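Local coordinates for protein major pepsin inhibitor 3 (Ascaris suum, PDB 1F32) that inhibits the aspartic protease pepsin as a secreted protein of a parasitic roundworm, at residues Gln19-Ala23 against Asn24-Thr28; Asp34-Val37 against Gly38-Ala42. All coordinates share one frame; numbering follows the deposited sequence.

Contact 1: Gln19-Ala23 against Asn24-Thr28; sequences QVFVA and NLPWT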
ATOM      1  N   GLN A  19       2.517 -14.014  -4.116  1.00 15.67           N
ATOM      2  CA  GLN A  19       2.672 -12.720  -3.467  1.00 17.58           C
ATOM      3  C   GLN A  19       1.560 -11.758  -3.824  1.00 15.67           C
ATOM      4  O   GLN A  19       1.380 -11.421  -4.998  1.00 17.32           O
ATOM      5  CB  GLN A  19       4.013 -12.085  -3.865  1.00 16.67           C
ATOM      6  CG  GLN A  19       4.294 -10.764  -3.183  1.00 18.97           C
ATOM      7  CD  GLN A  19       4.545 -10.924  -1.700  1.00 20.76           C
ATOM      8  OE1 GLN A  19       5.482 -11.611  -1.291  1.00 24.52           O
ATOM      9  NE2 GLN A  19       3.714 -10.292  -0.885  1.00 19.67           N
ATOM     10  N   VAL A  20       0.810 -11.318  -2.817  1.00 14.58           N
ATOM     11  CA  VAL A  20      -0.234 -10.343  -3.046  1.00 13.52           C
ATOM     12  C   VAL A  20       0.412  -8.964  -3.056  1.00 14.91           C
ATOM     13  O   VAL A  20       1.160  -8.604  -2.148  1.00 14.26           O
ATOM     14  CB  VAL A  20      -1.318 -10.354  -1.931  1.00 11.38           C
ATOM     15  CG1 VAL A  20      -2.433  -9.368  -2.291  1.00 13.97           C
ATOM     16  CG2 VAL A  20      -1.893 -11.774  -1.752  1.00 12.90           C
ATOM     17  N   PHE A  21       0.135  -8.198  -4.103  1.00 15.32           N
ATOM     18  CA  PHE A  21       0.653  -6.846  -4.228  1.00 16.99           C
ATOM     19  C   PHE A  21      -0.500  -5.856  -4.168  1.00 17.48           C
ATOM     20  O   PHE A  21      -1.509  -6.021  -4.853  1.00 17.12           O
ATOM     21  CB  PHE A  21       1.385  -6.672  -5.557  1.00 19.60           C
ATOM     22  CG  PHE A  21       2.743  -7.293  -5.580  1.00 20.58           C
ATOM     23  CD1 PHE A  21       3.835  -6.621  -5.040  1.00 20.10           C
ATOM     24  CD2 PHE A  21       2.933  -8.550  -6.149  1.00 20.94           C
ATOM     25  CE1 PHE A  21       5.106  -7.190  -5.070  1.00 21.39           C
ATOM     26  CE2 PHE A  21       4.192  -9.126  -6.180  1.00 22.84           C
ATOM     27  CZ  PHE A  21       5.280  -8.445  -5.642  1.00 21.22           C
ATOM     28  N   VAL A  22      -0.358  -4.851  -3.314  1.00 15.79           N
ATOM     29  CA  VAL A  22      -1.356  -3.794  -3.194  1.00 16.07           C
ATOM     30  C   VAL A  22      -0.576  -2.489  -3.376  1.00 16.48           C
ATOM     31  O   VAL A  22       0.423  -2.253  -2.683  1.00 17.43           O
ATOM     32  CB  VAL A  22      -2.021  -3.818  -1.820  1.00 16.36           C
ATOM     33  CG1 VAL A  22      -3.074  -2.725  -1.722  1.00 12.95           C
ATOM     34  CG2 VAL A  22      -2.640  -5.192  -1.587  1.00 16.01           C
ATOM     35  N   ALA A  23      -1.015  -1.662  -4.323  1.00 17.16           N
ATOM     36  CA  ALA A  23      -0.334  -0.402  -4.602  1.00 18.46           C
ATOM     37  C   ALA A  23       1.133  -0.711  -4.888  1.00 19.09           C
ATOM     38  O   ALA A  23       2.027   0.059  -4.531  1.00 19.72           O
ATOM     39  CB  ALA A  23      -0.456   0.538  -3.405  1.00 19.32           C
ATOM     40  N   ASN A  24       1.372  -1.856  -5.526  1.00 18.78           N
ATOM     41  CA  ASN A  24       2.719  -2.298  -5.881  1.00 21.15           C
ATOM     42  C   ASN A  24       3.593  -2.697  -4.704  1.00 19.96           C
ATOM     43  O   ASN A  24       4.801  -2.899  -4.864  1.00 19.63           O
ATOM     44  CB  ASN A  24       3.444  -1.214  -6.689  1.00 25.99           C
ATOM     45  CG  ASN A  24       2.900  -1.071  -8.089  1.00 31.49           C
ATOM     46  OD1 ASN A  24       2.816   0.040  -8.624  1.00 35.87           O
ATOM     47  ND2 ASN A  24       2.547  -2.196  -8.707  1.00 33.81           N
ATOM     48  N   LEU A  25       2.997  -2.818  -3.523  1.00 14.96           N
ATOM     49  CA  LEU A  25       3.750  -3.214  -2.336  1.00 16.07           C
ATOM     50  C   LEU A  25       3.382  -4.659  -1.953  1.00 18.04           C
ATOM     51  O   LEU A  25       2.220  -5.061  -2.075  1.00 19.69           O
ATOM     52  CB  LEU A  25       3.444  -2.239  -1.190  1.00 15.01           C
ATOM     53  CG  LEU A  25       3.898  -0.804  -1.493  1.00 16.61           C
ATOM     54  CD1 LEU A  25       3.506   0.110  -0.359  1.00 18.50           C
ATOM     55  CD2 LEU A  25       5.410  -0.777  -1.693  1.00 18.25           C
ATOM     56  N   PRO A  26       4.367  -5.458  -1.499  1.00 18.17           N
ATOM     57  CA  PRO A  26       4.127  -6.855  -1.106  1.00 17.03           C
ATOM     58  C   PRO A  26       3.373  -6.937   0.222  1.00 18.01           C
ATOM     59  O   PRO A  26       3.963  -7.043   1.295  1.00 13.92           O
ATOM     60  CB  PRO A  26       5.537  -7.433  -1.033  1.00 18.92           C
ATOM     61  CG  PRO A  26       6.351  -6.258  -0.595  1.00 18.70           C
ATOM     62  CD  PRO A  26       5.808  -5.135  -1.433  1.00 16.60           C
ATOM     63  N   TRP A  27       2.054  -6.910   0.111  1.00 16.00           N
ATOM     64  CA  TRP A  27       1.150  -6.916   1.252  1.00 15.98           C
ATOM     65  C   TRP A  27       1.160  -8.191   2.097  1.00 14.89           C
ATOM     66  O   TRP A  27       1.374  -8.139   3.311  1.00 16.45           O
ATOM     67  CB  TRP A  27      -0.268  -6.631   0.739  1.00 15.52           C
ATOM     68  CG  TRP A  27      -1.257  -6.421   1.792  1.00 17.44           C
ATOM     69  CD1 TRP A  27      -2.309  -7.233   2.107  1.00 18.42           C
ATOM     70  CD2 TRP A  27      -1.281  -5.344   2.721  1.00 20.71           C
ATOM     71  NE1 TRP A  27      -2.992  -6.722   3.187  1.00 20.83           N
ATOM     72  CE2 TRP A  27      -2.378  -5.558   3.582  1.00 21.78           C
ATOM     73  CE3 TRP A  27      -0.475  -4.209   2.915  1.00 19.75           C
ATOM     74  CZ2 TRP A  27      -2.694  -4.678   4.625  1.00 21.92           C
ATOM     75  CZ3 TRP A  27      -0.790  -3.339   3.948  1.00 20.93           C
ATOM     76  CH2 TRP A  27      -1.890  -3.579   4.789  1.00 21.55           C
ATOM     77  N   THR A  28       0.899  -9.326   1.461  1.00 15.91           N
ATOM     78  CA  THR A  28       0.874 -10.597   2.165  1.00 15.03           C
ATOM     79  C   THR A  28       1.100 -11.706   1.147  1.00 16.82           C
ATOM     80  O   THR A  28       1.015 -11.476  -0.072  1.00 16.24           O
ATOM     81  CB  THR A  28      -0.484 -10.813   2.879  1.00 16.88           C
ATOM     82  OG1 THR A  28      -0.363 -11.905   3.804  1.00 15.57           O
ATOM     83  CG2 THR A  28      -1.565 -11.164   1.877  1.00 17.01           C
TER

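Contact 2: Asp34-Val37 against Gly38-Ala42; sequences DIQV and GKEFA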
ATOM      1  N   ASP A  34      -5.517 -21.093  -0.307  1.00 15.62           N
ATOM      2  CA  ASP A  34      -5.666 -19.753  -0.885  1.00 15.39           C
ATOM      3  C   ASP A  34      -4.812 -19.556  -2.140  1.00 15.20           C
ATOM      4  O   ASP A  34      -5.056 -18.641  -2.949  1.00 13.35           O
ATOM      5  CB  ASP A  34      -5.284 -18.700   0.147  1.00 15.10           C
ATOM      6  CG  ASP A  34      -6.209 -18.711   1.336  1.00 17.06           C
ATOM      7  OD1 ASP A  34      -7.427 -18.658   1.121  1.00 17.31           O
ATOM      8  OD2 ASP A  34      -5.724 -18.783   2.477  1.00 18.99           O
ATOM      9  N   ILE A  35      -3.799 -20.398  -2.308  1.00 14.84           N
ATOM     10  CA  ILE A  35      -2.919 -20.261  -3.471  1.00 17.42           C
ATOM     11  C   ILE A  35      -3.717 -20.289  -4.782  1.00 18.63           C
ATOM     12  O   ILE A  35      -3.572 -19.394  -5.618  1.00 17.78           O
ATOM     13  CB  ILE A  35      -1.812 -21.371  -3.467  1.00 16.55           C
ATOM     14  CG1 ILE A  35      -0.853 -21.129  -2.291  1.00 17.88           C
ATOM     15  CG2 ILE A  35      -1.012 -21.360  -4.791  1.00 18.15           C
ATOM     16  CD1 ILE A  35       0.185 -22.239  -2.104  1.00 18.92           C
ATOM     17  N   GLN A  36      -4.582 -21.287  -4.963  1.00 19.09           N
ATOM     18  CA  GLN A  36      -5.359 -21.354  -6.209  1.00 20.44           C
ATOM     19  C   GLN A  36      -6.311 -20.164  -6.358  1.00 19.30           C
ATOM     20  O   GLN A  36      -6.598 -19.710  -7.470  1.00 18.89           O
ATOM     21  CB  GLN A  36      -6.137 -22.670  -6.290  1.00 22.62           C
ATOM     22  CG  GLN A  36      -6.696 -22.978  -7.701  1.00 29.48           C
ATOM     23  CD  GLN A  36      -5.646 -22.912  -8.817  1.00 31.70           C
ATOM     24  OE1 GLN A  36      -4.496 -23.314  -8.638  1.00 34.82           O
ATOM     25  NE2 GLN A  36      -6.055 -22.412  -9.981  1.00 34.49           N
ATOM     26  N   VAL A  37      -6.810 -19.661  -5.236  1.00 19.26           N
ATOM     27  CA  VAL A  37      -7.680 -18.492  -5.255  1.00 17.34           C
ATOM     28  C   VAL A  37      -6.849 -17.321  -5.788  1.00 17.33           C
ATOM     29  O   VAL A  37      -7.331 -16.505  -6.575  1.00 17.33           O
ATOM     30  CB  VAL A  37      -8.189 -18.150  -3.831  1.00 16.82           C
ATOM     31  CG1 VAL A  37      -9.014 -16.871  -3.858  1.00 15.18           C
ATOM     32  CG2 VAL A  37      -9.051 -19.298  -3.301  1.00 17.81           C
ATOM     33  N   GLY A  38      -5.587 -17.258  -5.378  1.00 16.59           N
ATOM     34  CA  GLY A  38      -4.728 -16.178  -5.836  1.00 16.95           C
ATOM     35  C   GLY A  38      -4.531 -16.237  -7.341  1.00 18.28           C
ATOM     36  O   GLY A  38      -4.501 -15.215  -8.040  1.00 16.64           O
ATOM     37  N   LYS A  39      -4.388 -17.455  -7.843  1.00 18.46           N
ATOM     38  CA  LYS A  39      -4.195 -17.670  -9.262  1.00 21.87           C
ATOM     39  C   LYS A  39      -5.406 -17.244 -10.060  1.00 19.93           C
ATOM     40  O   LYS A  39      -5.261 -16.571 -11.080  1.00 21.29           O
ATOM     41  CB  LYS A  39      -3.886 -19.138  -9.533  1.00 23.95           C
ATOM     42  CG  LYS A  39      -2.545 -19.569  -8.994  1.00 28.27           C
ATOM     43  CD  LYS A  39      -2.223 -20.974  -9.444  1.00 31.41           C
ATOM     44  CE  LYS A  39      -1.007 -21.494  -8.703  1.00 36.83           C
ATOM     45  NZ  LYS A  39       0.136 -20.548  -8.814  1.00 39.21           N
ATOM     46  N   GLU A  40      -6.592 -17.623  -9.590  1.00 20.09           N
ATOM     47  CA  GLU A  40      -7.836 -17.269 -10.266  1.00 21.71           C
ATOM     48  C   GLU A  40      -8.017 -15.756 -10.248  1.00 20.18           C
ATOM     49  O   GLU A  40      -8.402 -15.155 -11.251  1.00 19.20           O
ATOM     50  CB  GLU A  40      -9.036 -17.922  -9.574  1.00 25.31           C
ATOM     51  CG  GLU A  40      -8.931 -19.427  -9.432  1.00 32.10           C
ATOM     52  CD  GLU A  40     -10.194 -20.043  -8.864  1.00 37.46           C
ATOM     53  OE1 GLU A  40     -10.681 -19.567  -7.813  1.00 42.43           O
ATOM     54  OE2 GLU A  40     -10.696 -21.010  -9.468  1.00 40.41           O
ATOM     55  N   PHE A  41      -7.751 -15.141  -9.099  1.00 18.00           N
ATOM     56  CA  PHE A  41      -7.885 -13.690  -8.983  1.00 17.30           C
ATOM     57  C   PHE A  41      -6.934 -12.980  -9.928  1.00 17.47           C
ATOM     58  O   PHE A  41      -7.321 -12.060 -10.649  1.00 19.66           O
ATOM     59  CB  PHE A  41      -7.584 -13.237  -7.557  1.00 16.92           C
ATOM     60  CG  PHE A  41      -7.501 -11.751  -7.405  1.00 16.79           C
ATOM     61  CD1 PHE A  41      -8.511 -10.927  -7.907  1.00 16.27           C
ATOM     62  CD2 PHE A  41      -6.429 -11.167  -6.734  1.00 15.19           C
ATOM     63  CE1 PHE A  41      -8.455  -9.544  -7.745  1.00 15.14           C
ATOM     64  CE2 PHE A  41      -6.370  -9.777  -6.569  1.00 14.14           C
ATOM     65  CZ  PHE A  41      -7.387  -8.970  -7.076  1.00 15.96           C
ATOM     66  N   ALA A  42      -5.678 -13.401  -9.920  1.00 17.53           N
ATOM     67  CA  ALA A  42      -4.689 -12.770 -10.780  1.00 18.43           C
ATOM     68  C   ALA A  42      -5.133 -12.826 -12.245  1.00 18.87           C
ATOM     69  O   ALA A  42      -4.954 -11.869 -12.995  1.00 18.21           O
ATOM     70  CB  ALA A  42      -3.350 -13.443 -10.603  1.00 17.82           C
TER

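Contact 1: Gln19-Ala23 against Asn24-Thr28
Gln19 lays its carboxamide against the ring of Pro26, NE2 reaching to 3.4 Å from Pro26 CB, the two side chains passing at a slant. They sit on the two arms of a β-hairpin, strand 19-22 turning into strand 25-28 through a type I' turn with Ala23 and Asn24 at its corners. The Gln19 chain leaves anti to its own nitrogen (chi1 -177°) and then bends at chi2 (69°), which carries the amide across to the other strand. NE2 gives a weak bond back to Val20 O of its own strand, and Gln19 CG sits 3.3 Å above one face of the Phe21 ring, toward its rim. Phe21 also slants past Pro26, its CE1 4.1 Å from Pro26 CB. On the sheet face of Val20 and Val22, Val22 CG2 presses on Trp27 CB at 3.6 Å; the indole carries on to Phe87 and Leu82 and has a cation-pi contact with Lys85. Val22 and Leu25 close the turn with two backbone bonds. Pro26 centres an inverse gamma turn, in which Trp27 N bonds weakly to Leu25 O; the same N-H also makes a weak bond to Val20 O, 3.0 Å from Trp27 N.

Contact 2: Asp34-Val37 against Gly38-Ala42
The carboxamide of Gln36 has the aliphatic chain of Lys39 along one side of its plane: Gln36 OE1 lies 3.4 Å from Lys39 CD, and NE2 stands 4.0 Å from Lys39 CB. The two side chains cross at about a right angle, a van der Waals contact of the amide with Lys39 methylenes, between two exposed side chains. Gln36 gets there by a first torsion near trans (chi1 -166°) followed by a bend at chi2 (52°), which brings the amide forward along the helix, beside the Lys39 chain. Farther out, Lys39 CE meets Ile35 CG2 at 3.9 Å, the two side chains running side by side. All this is the first part of the α-helix that runs to residue 52, and its i to i+4 ladder is in place: Gly38 N, Lys39 N, Glu40 N and Phe41 N bond in turn to the carbonyls of Asp34, Ile35, Gln36 and Val37. Gly38 N to Asp34 O is 2.8 Å. Phe41 sends its ring away from this turn toward Cys13, Val15, Pro63 and Cys66, so that the helix packs on strand 13-16 beside the Cys13-Cys66 disulfide. Glu40 keeps CG 3.1 Å from Gln36 O.

Contact 1 and contact 2 come in series: the hairpin 19-28 closes first, strand 25-29 ends, and helix 35-52 starts a few residues later. Their centres are 14 Å apart and their nearest atoms about 6 Å, so they do not touch. Strand 13-16 comes between them in packing, pairing with strand 19-22 in the three-stranded antiparallel sheet and taking Phe41 of the helix. Cys13, disulfide-bonded to Cys66, receives Val20 and Val22 as well as Phe41, and Phe65 touches both Val20 and Val37. These residues tie hairpin and helix together, while Phe87 and Leu82 join contact 1 to the five-stranded sheet; contact 2 is centred about 20 Å from the chain's centre.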